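Local structure of periplasmic oligopeptide-binding protein (Burkholderia pseudomallei, 3ZS6) at residues T352-T357 with E383-K388; Q187-I192 with P215-E220; R279-M284 with K335-Q340. The protein probably binds oligopeptides in the periplasm as the solute-binding component of an ABC transport system for peptide uptake. One frame throughout, in Å; residues are numbered along the deposited sequence. Where two conformers were deposited one is given.

The three contacts follow one another along the chain. Interaction 2 closes first, then interaction 3, then interaction 1. Interaction 1 is a parallel strand pair in the beta-alpha-beta unit of strand 350-356, helix 359-376 and strand 379-385. Interaction 2 lies at a turn and strand end of the four-stranded mixed sheet, its centre about 16 Å from that of interaction 1. Loops at the ends of the two sheets pack together there, Thr357 on Glu217 and Glu386 on Asn189. Interaction 3 joins two helices, its centre about 39 Å from that of interaction 2. Phe387 of interaction 1 packs on the bound peptide, so interaction 1 borders the ligand, while interaction 3 lies farther out.

Interaction 1: residues T352-T357 with E383-K388; sequences TLTYNT and ENVEFK
Tyr355 pairs with Asn384 at the middle of a parallel strand contact, through both backbone and side chain. The backbone ladder is the tight part. Tyr355 N donates to Glu383 O at 2.9 Å, and Val385 N donates to Tyr355 O. Glu383 N to Leu353 O and Thr357 N to Val385 O extend the ladder at its two ends. The last bond carries the pairing one residue past strand 350-356.

On one face of the sheet, Asn384 CB sits over the Tyr355 ring as a CH-pi contact, 3.9 Å from the centroid. The Tyr355 ring reaches it because CG lies between the backbone N and the carbonyl carbon (chi1 66°). The amide of Asn384 then turns to Thr357. Its ND2 donates to Thr357 OG1 at 2.9 Å, nearly straight at 165° and close to the amide plane. This bond is on the exposed side of the contact.

The other face carries Thr354, Asn356, Glu383 and Val385. Here Thr354 CG2 meets Val385 CG2 at 4.0 Å, and Leu390 of the following helix packs on both residues. Glu383 is looser and partly exposed. Its extended chain runs beside Thr354, bringing OE2 to 3.1 Å from Thr354 OG1, and Thr352 CG2 touches its CB. At the end of the strand, the Asn356 amide lies alongside buried Phe387, the first residue of the following helix, with CG 3.7 Å from CD1 and the planes 61° apart. Asn356 OD1 is held by Arg403 of the next strand. Phe387 also packs on the backbone of the bound peptide, so this end of the pair borders the ligand site. The whole is a beta-alpha-beta crossover, with helix 359-376 joining two adjacent parallel strands, as in the lobes of periplasmic binding proteins.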
loop_
_atom_site.group_PDB
_atom_site.type_symbol
_atom_site.label_atom_id
_atom_site.label_comp_id
_atom_site.label_asym_id
_atom_site.label_seq_id
_atom_site.Cartn_x
_atom_site.Cartn_y
_atom_site.Cartn_z
ATOM N N THR A 352 -23.707 -7.909 0.650
ATOM C CA THR A 352 -22.803 -8.647 -0.221
ATOM C C THR A 352 -21.373 -8.406 0.261
ATOM O O THR A 352 -20.986 -7.264 0.530
ATOM C CB THR A 352 -22.972 -8.222 -1.694
ATOM O OG1 THR A 352 -24.254 -8.658 -2.168
ATOM C CG2 THR A 352 -21.889 -8.835 -2.569
ATOM N N LEU A 353 -20.608 -9.484 0.411
ATOM C CA LEU A 353 -19.205 -9.392 0.826
ATOM C C LEU A 353 -18.294 -9.706 -0.362
ATOM O O LEU A 353 -18.198 -10.852 -0.815
ATOM C CB LEU A 353 -18.923 -10.341 2.000
ATOM C CG LEU A 353 -17.482 -10.571 2.481
ATOM C CD1 LEU A 353 -16.767 -9.267 2.773
ATOM C CD2 LEU A 353 -17.468 -11.475 3.723
ATOM N N THR A 354 -17.634 -8.683 -0.878
ATOM C CA THR A 354 -16.817 -8.856 -2.071
ATOM C C THR A 354 -15.330 -8.944 -1.722
ATOM O O THR A 354 -14.832 -8.158 -0.916
ATOM C CB THR A 354 -17.055 -7.704 -3.056
ATOM O OG1 THR A 354 -18.464 -7.563 -3.290
ATOM C CG2 THR A 354 -16.338 -7.963 -4.375
ATOM N N TYR A 355 -14.626 -9.897 -2.328
ATOM C CA TYR A 355 -13.177 -10.011 -2.145
ATOM C C TYR A 355 -12.506 -10.365 -3.466
ATOM O O TYR A 355 -13.166 -10.839 -4.390
ATOM C CB TYR A 355 -12.840 -11.075 -1.097
ATOM C CG TYR A 355 -13.209 -12.473 -1.528
ATOM C CD1 TYR A 355 -14.483 -12.979 -1.296
ATOM C CD2 TYR A 355 -12.292 -13.287 -2.177
ATOM C CE1 TYR A 355 -14.830 -14.261 -1.694
ATOM C CE2 TYR A 355 -12.629 -14.579 -2.577
ATOM C CZ TYR A 355 -13.900 -15.057 -2.334
ATOM O OH TYR A 355 -14.247 -16.331 -2.736
ATOM N N ASN A 356 -11.199 -10.143 -3.557
ATOM C CA ASN A 356 -10.474 -10.507 -4.772
ATOM C C ASN A 356 -10.066 -11.966 -4.731
ATOM O O ASN A 356 -9.550 -12.443 -3.721
ATOM C CB ASN A 356 -9.259 -9.600 -5.020
ATOM C CG ASN A 356 -8.276 -9.618 -3.873
ATOM O OD1 ASN A 356 -8.607 -9.200 -2.764
ATOM N ND2 ASN A 356 -7.059 -10.100 -4.130
ATOM N N THR A 357 -10.334 -12.666 -5.833
ATOM C CA THR A 357 -10.098 -14.102 -5.951
ATOM C C THR A 357 -8.741 -14.515 -5.393
ATOM O O THR A 357 -7.699 -14.042 -5.859
ATOM C CB THR A 357 -10.203 -14.542 -7.427
ATOM O OG1 THR A 357 -11.435 -14.051 -7.983
ATOM C CG2 THR A 357 -10.144 -16.072 -7.548
ATOM N N GLU A 383 -18.842 -12.873 -2.873
ATOM C CA GLU A 383 -18.668 -12.597 -4.285
ATOM C C GLU A 383 -17.182 -12.332 -4.521
ATOM O O GLU A 383 -16.561 -11.555 -3.791
ATOM C CB GLU A 383 -19.536 -11.396 -4.675
ATOM C CG GLU A 383 -19.110 -10.644 -5.922
ATOM C CD GLU A 383 -20.030 -9.461 -6.219
ATOM O OE1 GLU A 383 -21.200 -9.705 -6.594
ATOM O OE2 GLU A 383 -19.587 -8.294 -6.065
ATOM N N ASN A 384 -16.603 -13.005 -5.514
ATOM C CA ASN A 384 -15.181 -12.849 -5.793
ATOM C C ASN A 384 -14.955 -12.169 -7.135
ATOM O O ASN A 384 -15.620 -12.493 -8.112
ATOM C CB ASN A 384 -14.452 -14.198 -5.729
ATOM C CG ASN A 384 -14.881 -15.160 -6.842
ATOM O OD1 ASN A 384 -16.021 -15.623 -6.872
ATOM N ND2 ASN A 384 -13.962 -15.468 -7.747
ATOM N N VAL A 385 -14.034 -11.207 -7.165
ATOM C CA VAL A 385 -13.680 -10.516 -8.404
ATOM C C VAL A 385 -12.172 -10.361 -8.534
ATOM O O VAL A 385 -11.426 -10.572 -7.568
ATOM C CB VAL A 385 -14.292 -9.100 -8.468
ATOM C CG1 VAL A 385 -15.811 -9.162 -8.415
ATOM C CG2 VAL A 385 -13.733 -8.229 -7.344
ATOM N N GLU A 386 -11.729 -9.977 -9.730
ATOM C CA GLU A 386 -10.333 -9.627 -9.959
ATOM C C GLU A 386 -9.957 -8.406 -9.111
ATOM O O GLU A 386 -10.777 -7.505 -8.895
ATOM C CB GLU A 386 -10.090 -9.325 -11.444
ATOM C CG GLU A 386 -8.686 -8.836 -11.733
ATOM C CD GLU A 386 -8.427 -8.618 -13.217
ATOM O OE1 GLU A 386 -9.405 -8.590 -13.998
ATOM O OE2 GLU A 386 -7.241 -8.481 -13.597
ATOM N N PHE A 387 -8.715 -8.370 -8.639
ATOM C CA PHE A 387 -8.272 -7.284 -7.758
ATOM C C PHE A 387 -8.447 -5.883 -8.350
ATOM O O PHE A 387 -8.867 -4.966 -7.646
ATOM C CB PHE A 387 -6.818 -7.492 -7.322
ATOM C CG PHE A 387 -6.336 -6.473 -6.327
ATOM C CD1 PHE A 387 -6.924 -6.378 -5.068
ATOM C CD2 PHE A 387 -5.298 -5.609 -6.646
ATOM C CE1 PHE A 387 -6.476 -5.436 -4.138
ATOM C CE2 PHE A 387 -4.848 -4.663 -5.728
ATOM C CZ PHE A 387 -5.437 -4.575 -4.474
ATOM N N LYS A 388 -8.114 -5.711 -9.630
ATOM C CA LYS A 388 -8.263 -4.410 -10.292
ATOM C C LYS A 388 -9.704 -3.931 -10.245
ATOM O O LYS A 388 -9.971 -2.743 -10.080
ATOM C CB LYS A 388 -7.823 -4.484 -11.760
ATOM C CG LYS A 388 -6.337 -4.278 -11.984
ATOM C CD LYS A 388 -5.907 -4.837 -13.336
ATOM C CE LYS A 388 -6.770 -4.298 -14.467
ATOM N NZ LYS A 388 -6.362 -4.867 -15.791
#

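Interaction 2: residues Q187-I192 with P215-E220; sequences QPNNRI and PIENDE
Pro215 meets the turn at Asn189 and Asn190 with its ring, and it has the most surface buried here. CG rests against the backbone of Asn189, 3.6 Å from its C atom. CD touches the next peptide group, 3.4 Å from Asn190 O. The proline therefore packs on main chain.

Asn189 has the next largest share. Its phi is positive (66°), as the chain turns between strands 181-187 and 191-196. Its ND2 comes no nearer than 4.2 Å to Glu217 OE2, a loose approach. Its backbone N is held by Glu14, and its side chain also touches Glu386.

Asn190 contributes through its carbonyl. A water donates to Asn190 O at 2.9 Å and to Pro215 O at the same distance. It thus bridges two carbonyls that cannot bond each other. The CB of Asn190 leaves the backbone away from the Pro215 segment. The turn itself is tied within its own segment, where Gln187 O accepts from both Asn190 N and Arg191 N. The Arg191 guanidinium group is paired with Asp185.

The contact is a surface one, between the turn of a hairpin and the end of the neighbouring strand 210-215. Asn190 and Arg191 together opposite Gln187 form a classic beta bulge, here next to the turn that joins strands 181-187 and 191-196.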
loop_
_atom_site.group_PDB
_atom_site.type_symbol
_atom_site.label_atom_id
_atom_site.label_comp_id
_atom_site.label_asym_id
_atom_site.label_seq_id
_atom_site.Cartn_x
_atom_site.Cartn_y
_atom_site.Cartn_z
ATOM N N GLN A 187 2.290 -8.954 -20.942
ATOM C CA GLN A 187 1.071 -9.655 -21.331
ATOM C C GLN A 187 0.156 -9.745 -20.118
ATOM O O GLN A 187 0.436 -10.497 -19.182
ATOM C CB GLN A 187 1.389 -11.053 -21.869
ATOM C CG GLN A 187 2.334 -11.058 -23.068
ATOM C CD GLN A 187 2.610 -12.462 -23.586
ATOM O OE1 GLN A 187 1.703 -13.289 -23.696
ATOM N NE2 GLN A 187 3.872 -12.740 -23.889
ATOM N N PRO A 188 -0.939 -8.973 -20.126
ATOM C CA PRO A 188 -1.805 -8.865 -18.942
ATOM C C PRO A 188 -2.297 -10.223 -18.463
ATOM O O PRO A 188 -2.717 -11.040 -19.275
ATOM C CB PRO A 188 -2.970 -8.006 -19.443
ATOM C CG PRO A 188 -2.357 -7.157 -20.513
ATOM C CD PRO A 188 -1.378 -8.080 -21.212
ATOM N N ASN A 189 -2.230 -10.458 -17.156
ATOM C CA ASN A 189 -2.660 -11.728 -16.573
ATOM C C ASN A 189 -1.793 -12.905 -16.990
ATOM O O ASN A 189 -2.145 -14.062 -16.772
ATOM C CB ASN A 189 -4.113 -12.019 -16.921
ATOM C CG ASN A 189 -5.061 -11.092 -16.216
ATOM O OD1 ASN A 189 -5.789 -10.328 -16.850
ATOM N ND2 ASN A 189 -5.051 -11.140 -14.889
ATOM N N ASN A 190 -0.673 -12.607 -17.627
ATOM C CA ASN A 190 0.230 -13.648 -18.073
ATOM C C ASN A 190 1.622 -13.411 -17.518
ATOM O O ASN A 190 2.076 -14.137 -16.642
ATOM C CB ASN A 190 0.258 -13.717 -19.599
ATOM C CG ASN A 190 1.075 -14.881 -20.116
ATOM O OD1 ASN A 190 1.912 -15.430 -19.406
ATOM N ND2 ASN A 190 0.829 -15.269 -21.358
ATOM N N ARG A 191 2.290 -12.381 -18.020
ATOM C CA ARG A 191 3.619 -12.059 -17.530
ATOM C C ARG A 191 4.062 -10.650 -17.873
ATOM O O ARG A 191 3.579 -10.039 -18.836
ATOM C CB ARG A 191 4.635 -13.050 -18.100
ATOM C CG ARG A 191 4.551 -13.169 -19.607
ATOM C CD ARG A 191 5.883 -12.904 -20.273
ATOM N NE ARG A 191 6.617 -14.127 -20.569
ATOM C CZ ARG A 191 7.340 -14.312 -21.672
ATOM N NH1 ARG A 191 7.415 -13.354 -22.589
ATOM N NH2 ARG A 191 7.985 -15.455 -21.865
ATOM N N ILE A 192 4.984 -10.145 -17.060
ATOM C CA ILE A 192 5.735 -8.942 -17.368
ATOM C C ILE A 192 7.218 -9.298 -17.311
ATOM O O ILE A 192 7.669 -9.941 -16.365
ATOM C CB ILE A 192 5.422 -7.810 -16.382
ATOM C CG1 ILE A 192 4.174 -7.052 -16.831
ATOM C CG2 ILE A 192 6.622 -6.853 -16.250
ATOM C CD1 ILE A 192 3.667 -6.038 -15.813
ATOM N N PRO A 215 1.670 -12.789 -12.450
ATOM C CA PRO A 215 0.449 -12.666 -11.642
ATOM C C PRO A 215 -0.164 -14.032 -11.405
ATOM O O PRO A 215 -0.609 -14.690 -12.361
ATOM C CB PRO A 215 -0.480 -11.832 -12.533
ATOM C CG PRO A 215 -0.006 -12.122 -13.926
ATOM C CD PRO A 215 1.491 -12.258 -13.811
ATOM N N ILE A 216 -0.177 -14.456 -10.148
ATOM C CA ILE A 216 -0.769 -15.735 -9.760
ATOM C C ILE A 216 -1.684 -15.483 -8.567
ATOM O O ILE A 216 -1.213 -15.113 -7.488
ATOM C CB ILE A 216 0.318 -16.731 -9.319
ATOM C CG1 ILE A 216 1.395 -16.880 -10.403
ATOM C CG2 ILE A 216 -0.295 -18.085 -8.973
ATOM C CD1 ILE A 216 0.955 -17.716 -11.589
ATOM N N GLU A 217 -2.982 -15.698 -8.746
ATOM C CA GLU A 217 -3.950 -15.319 -7.729
ATOM C C GLU A 217 -3.983 -16.301 -6.569
ATOM O O GLU A 217 -4.234 -15.919 -5.430
ATOM C CB GLU A 217 -5.345 -15.186 -8.351
ATOM C CG GLU A 217 -5.411 -14.160 -9.488
ATOM C CD GLU A 217 -4.696 -14.631 -10.760
ATOM O OE1 GLU A 217 -4.383 -15.840 -10.869
ATOM O OE2 GLU A 217 -4.447 -13.788 -11.653
ATOM N N ASN A 218 -3.722 -17.565 -6.881
ATOM C CA ASN A 218 -3.855 -18.660 -5.932
ATOM C C ASN A 218 -2.511 -19.034 -5.294
ATOM O O ASN A 218 -1.579 -19.438 -5.992
ATOM C CB ASN A 218 -4.452 -19.870 -6.653
ATOM C CG ASN A 218 -4.750 -21.023 -5.718
ATOM O OD1 ASN A 218 -3.855 -21.787 -5.353
ATOM N ND2 ASN A 218 -6.017 -21.161 -5.329
ATOM N N ASP A 219 -2.412 -18.893 -3.975
ATOM C CA ASP A 219 -1.144 -19.127 -3.281
ATOM C C ASP A 219 -0.668 -20.580 -3.385
ATOM O O ASP A 219 0.534 -20.850 -3.400
ATOM C CB ASP A 219 -1.242 -18.691 -1.818
ATOM C CG ASP A 219 -1.445 -17.186 -1.669
ATOM O OD1 ASP A 219 -0.629 -16.418 -2.219
ATOM O OD2 ASP A 219 -2.425 -16.773 -1.009
ATOM N N GLU A 220 -1.609 -21.515 -3.461
ATOM C CA GLU A 220 -1.253 -22.924 -3.602
ATOM C C GLU A 220 -0.588 -23.207 -4.941
ATOM O O GLU A 220 0.405 -23.935 -5.008
ATOM C CB GLU A 220 -2.471 -23.831 -3.403
ATOM C CG GLU A 220 -2.596 -24.388 -1.990
ATOM C CD GLU A 220 -1.504 -25.397 -1.652
ATOM O OE1 GLU A 220 -0.788 -25.843 -2.577
ATOM O OE2 GLU A 220 -1.367 -25.746 -0.459
HETATM O O HOH W 1 1.017 -15.784 -14.547
#

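Interaction 3: residues R279-M284 with K335-Q340; sequences REALAM and KNLLKQ
Leu337 lies across Glu280 at about a right angle, and its CD1 is the busiest point of this helix pair. That methyl rests on the aliphatic part of Glu280, 3.8 Å from CG, and is 3.7 Å from CD. The Glu280 chain is fully extended, with CG opposite the backbone N (chi1 -175°). It therefore runs past the leucine, and contact with CD1 continues from CB to the carboxylate. Glu280 OE1 has a long, weak ion pair with Lys276 on its own helix.

Met284 comes to the same methyl from one helical turn further on. Its sulphur, SD, is 3.8 Å from Leu337 CD1, and the two side chains meet at a slant. Tyr333, Ala334 and Trp322 also pack on Met284.

Ala281 is where the backbones come nearest, with its CA 6.1 Å from that of Leu337. Both residues direct their CB atoms at the opposing helix, and these are 4.1 Å apart. Leu338 closes on the same alanine with its branched end. Its CD2 lies 4.0 Å from Ala281 CB, although its CB sets off to the side. The small alanine thus takes contacts from two successive leucines, and Ala334 touches it too. Leu338 also packs on Leu376 of helix 359-376.

The contact across the segments is apolar apart from the Glu280 carboxylate at its edge. Arg330 of helix 327-340 adds a polar tie by bonding to Met284 O. The axes of segments 279-284 and 335-340 approach to 8.6 Å, with 164° between their directions. This is close antiparallel helix packing, here between helices 276-285 and 327-340.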
loop_
_atom_site.group_PDB
_atom_site.type_symbol
_atom_site.label_atom_id
_atom_site.label_comp_id
_atom_site.label_asym_id
_atom_site.label_seq_id
_atom_site.Cartn_x
_atom_site.Cartn_y
_atom_site.Cartn_z
ATOM N N ARG A 279 -22.069 -0.745 12.237
ATOM C CA ARG A 279 -20.659 -1.032 11.921
ATOM C C ARG A 279 -19.940 -1.646 13.122
ATOM O O ARG A 279 -19.204 -2.630 12.997
ATOM C CB ARG A 279 -19.920 0.236 11.445
ATOM C CG ARG A 279 -20.571 0.930 10.234
ATOM C CD ARG A 279 -19.635 1.945 9.546
ATOM N NE ARG A 279 -19.286 3.071 10.411
ATOM C CZ ARG A 279 -19.927 4.239 10.429
ATOM N NH1 ARG A 279 -20.962 4.458 9.617
ATOM N NH2 ARG A 279 -19.525 5.194 11.261
ATOM N N GLU A 280 -20.173 -1.054 14.286
ATOM C CA GLU A 280 -19.599 -1.507 15.540
ATOM C C GLU A 280 -20.030 -2.937 15.878
ATOM O O GLU A 280 -19.208 -3.771 16.267
ATOM C CB GLU A 280 -20.037 -0.555 16.654
ATOM C CG GLU A 280 -19.414 -0.827 18.003
ATOM C CD GLU A 280 -19.858 0.187 19.049
ATOM O OE1 GLU A 280 -20.622 1.115 18.698
ATOM O OE2 GLU A 280 -19.434 0.060 20.213
ATOM N N ALA A 281 -21.323 -3.216 15.736
ATOM C CA ALA A 281 -21.834 -4.563 15.984
ATOM C C ALA A 281 -21.124 -5.604 15.114
ATOM O O ALA A 281 -20.739 -6.671 15.592
ATOM C CB ALA A 281 -23.331 -4.612 15.735
ATOM N N LEU A 282 -20.966 -5.295 13.831
ATOM C CA LEU A 282 -20.321 -6.218 12.909
ATOM C C LEU A 282 -18.879 -6.469 13.332
ATOM O O LEU A 282 -18.384 -7.598 13.262
ATOM C CB LEU A 282 -20.371 -5.678 11.475
ATOM C CG LEU A 282 -21.751 -5.554 10.813
ATOM C CD1 LEU A 282 -21.639 -4.856 9.456
ATOM C CD2 LEU A 282 -22.413 -6.922 10.656
ATOM N N ALA A 283 -18.217 -5.415 13.796
ATOM C CA ALA A 283 -16.821 -5.513 14.213
ATOM C C ALA A 283 -16.613 -6.351 15.473
ATOM O O ALA A 283 -15.683 -7.156 15.548
ATOM C CB ALA A 283 -16.227 -4.121 14.408
ATOM N N MET A 284 -17.469 -6.156 16.467
ATOM C CA MET A 284 -17.207 -6.704 17.793
ATOM C C MET A 284 -17.517 -8.191 17.906
ATOM O O MET A 284 -17.066 -8.852 18.833
ATOM C CB MET A 284 -17.963 -5.913 18.872
ATOM C CG MET A 284 -19.459 -6.115 18.873
ATOM S SD MET A 284 -20.283 -4.996 20.033
ATOM C CE MET A 284 -19.338 -5.276 21.526
ATOM N N LYS A 335 -25.894 -7.451 19.383
ATOM C CA LYS A 335 -27.307 -7.619 19.031
ATOM C C LYS A 335 -28.152 -6.433 19.502
ATOM O O LYS A 335 -29.064 -5.986 18.806
ATOM C CB LYS A 335 -27.866 -8.934 19.592
ATOM C CG LYS A 335 -27.546 -10.148 18.733
ATOM C CD LYS A 335 -28.248 -11.405 19.222
ATOM C CE LYS A 335 -27.631 -11.928 20.508
ATOM N NZ LYS A 335 -28.288 -13.189 20.953
ATOM N N ASN A 336 -27.849 -5.923 20.688
ATOM C CA ASN A 336 -28.550 -4.757 21.219
ATOM C C ASN A 336 -28.259 -3.506 20.383
ATOM O O ASN A 336 -29.127 -2.651 20.188
ATOM C CB ASN A 336 -28.160 -4.529 22.681
ATOM C CG ASN A 336 -29.236 -3.806 23.468
ATOM O OD1 ASN A 336 -29.209 -2.582 23.606
ATOM N ND2 ASN A 336 -30.192 -4.563 23.996
ATOM N N LEU A 337 -27.030 -3.403 19.889
ATOM C CA LEU A 337 -26.678 -2.305 19.001
ATOM C C LEU A 337 -27.538 -2.349 17.741
ATOM O O LEU A 337 -28.055 -1.325 17.302
ATOM C CB LEU A 337 -25.190 -2.355 18.625
ATOM C CG LEU A 337 -24.197 -1.948 19.709
ATOM C CD1 LEU A 337 -22.752 -2.175 19.225
ATOM C CD2 LEU A 337 -24.410 -0.497 20.122
ATOM N N LEU A 338 -27.687 -3.538 17.159
ATOM C CA LEU A 338 -28.496 -3.693 15.953
ATOM C C LEU A 338 -29.935 -3.292 16.246
ATOM O O LEU A 338 -30.587 -2.615 15.442
ATOM C CB LEU A 338 -28.444 -5.133 15.437
ATOM C CG LEU A 338 -27.142 -5.589 14.757
ATOM C CD1 LEU A 338 -27.293 -6.995 14.200
ATOM C CD2 LEU A 338 -26.737 -4.616 13.655
ATOM N N LYS A 339 -30.426 -3.716 17.405
ATOM C CA LYS A 339 -31.775 -3.364 17.833
ATOM C C LYS A 339 -31.894 -1.852 17.972
ATOM O O LYS A 339 -32.811 -1.237 17.425
ATOM C CB LYS A 339 -32.105 -4.058 19.156
ATOM C CG LYS A 339 -33.464 -3.696 19.742
ATOM C CD LYS A 339 -33.745 -4.507 21.008
ATOM C CE LYS A 339 -35.115 -4.186 21.591
ATOM N NZ LYS A 339 -35.339 -4.891 22.886
ATOM N N GLN A 340 -30.950 -1.253 18.696
ATOM C CA GLN A 340 -30.927 0.196 18.878
ATOM C C GLN A 340 -30.957 0.918 17.534
ATOM O O GLN A 340 -31.564 1.979 17.403
ATOM C CB GLN A 340 -29.693 0.621 19.683
ATOM C CG GLN A 340 -29.718 0.193 21.152
ATOM C CD GLN A 340 -28.384 0.411 21.863
ATOM O OE1 GLN A 340 -27.546 1.203 21.425
ATOM N NE2 GLN A 340 -28.183 -0.302 22.969
#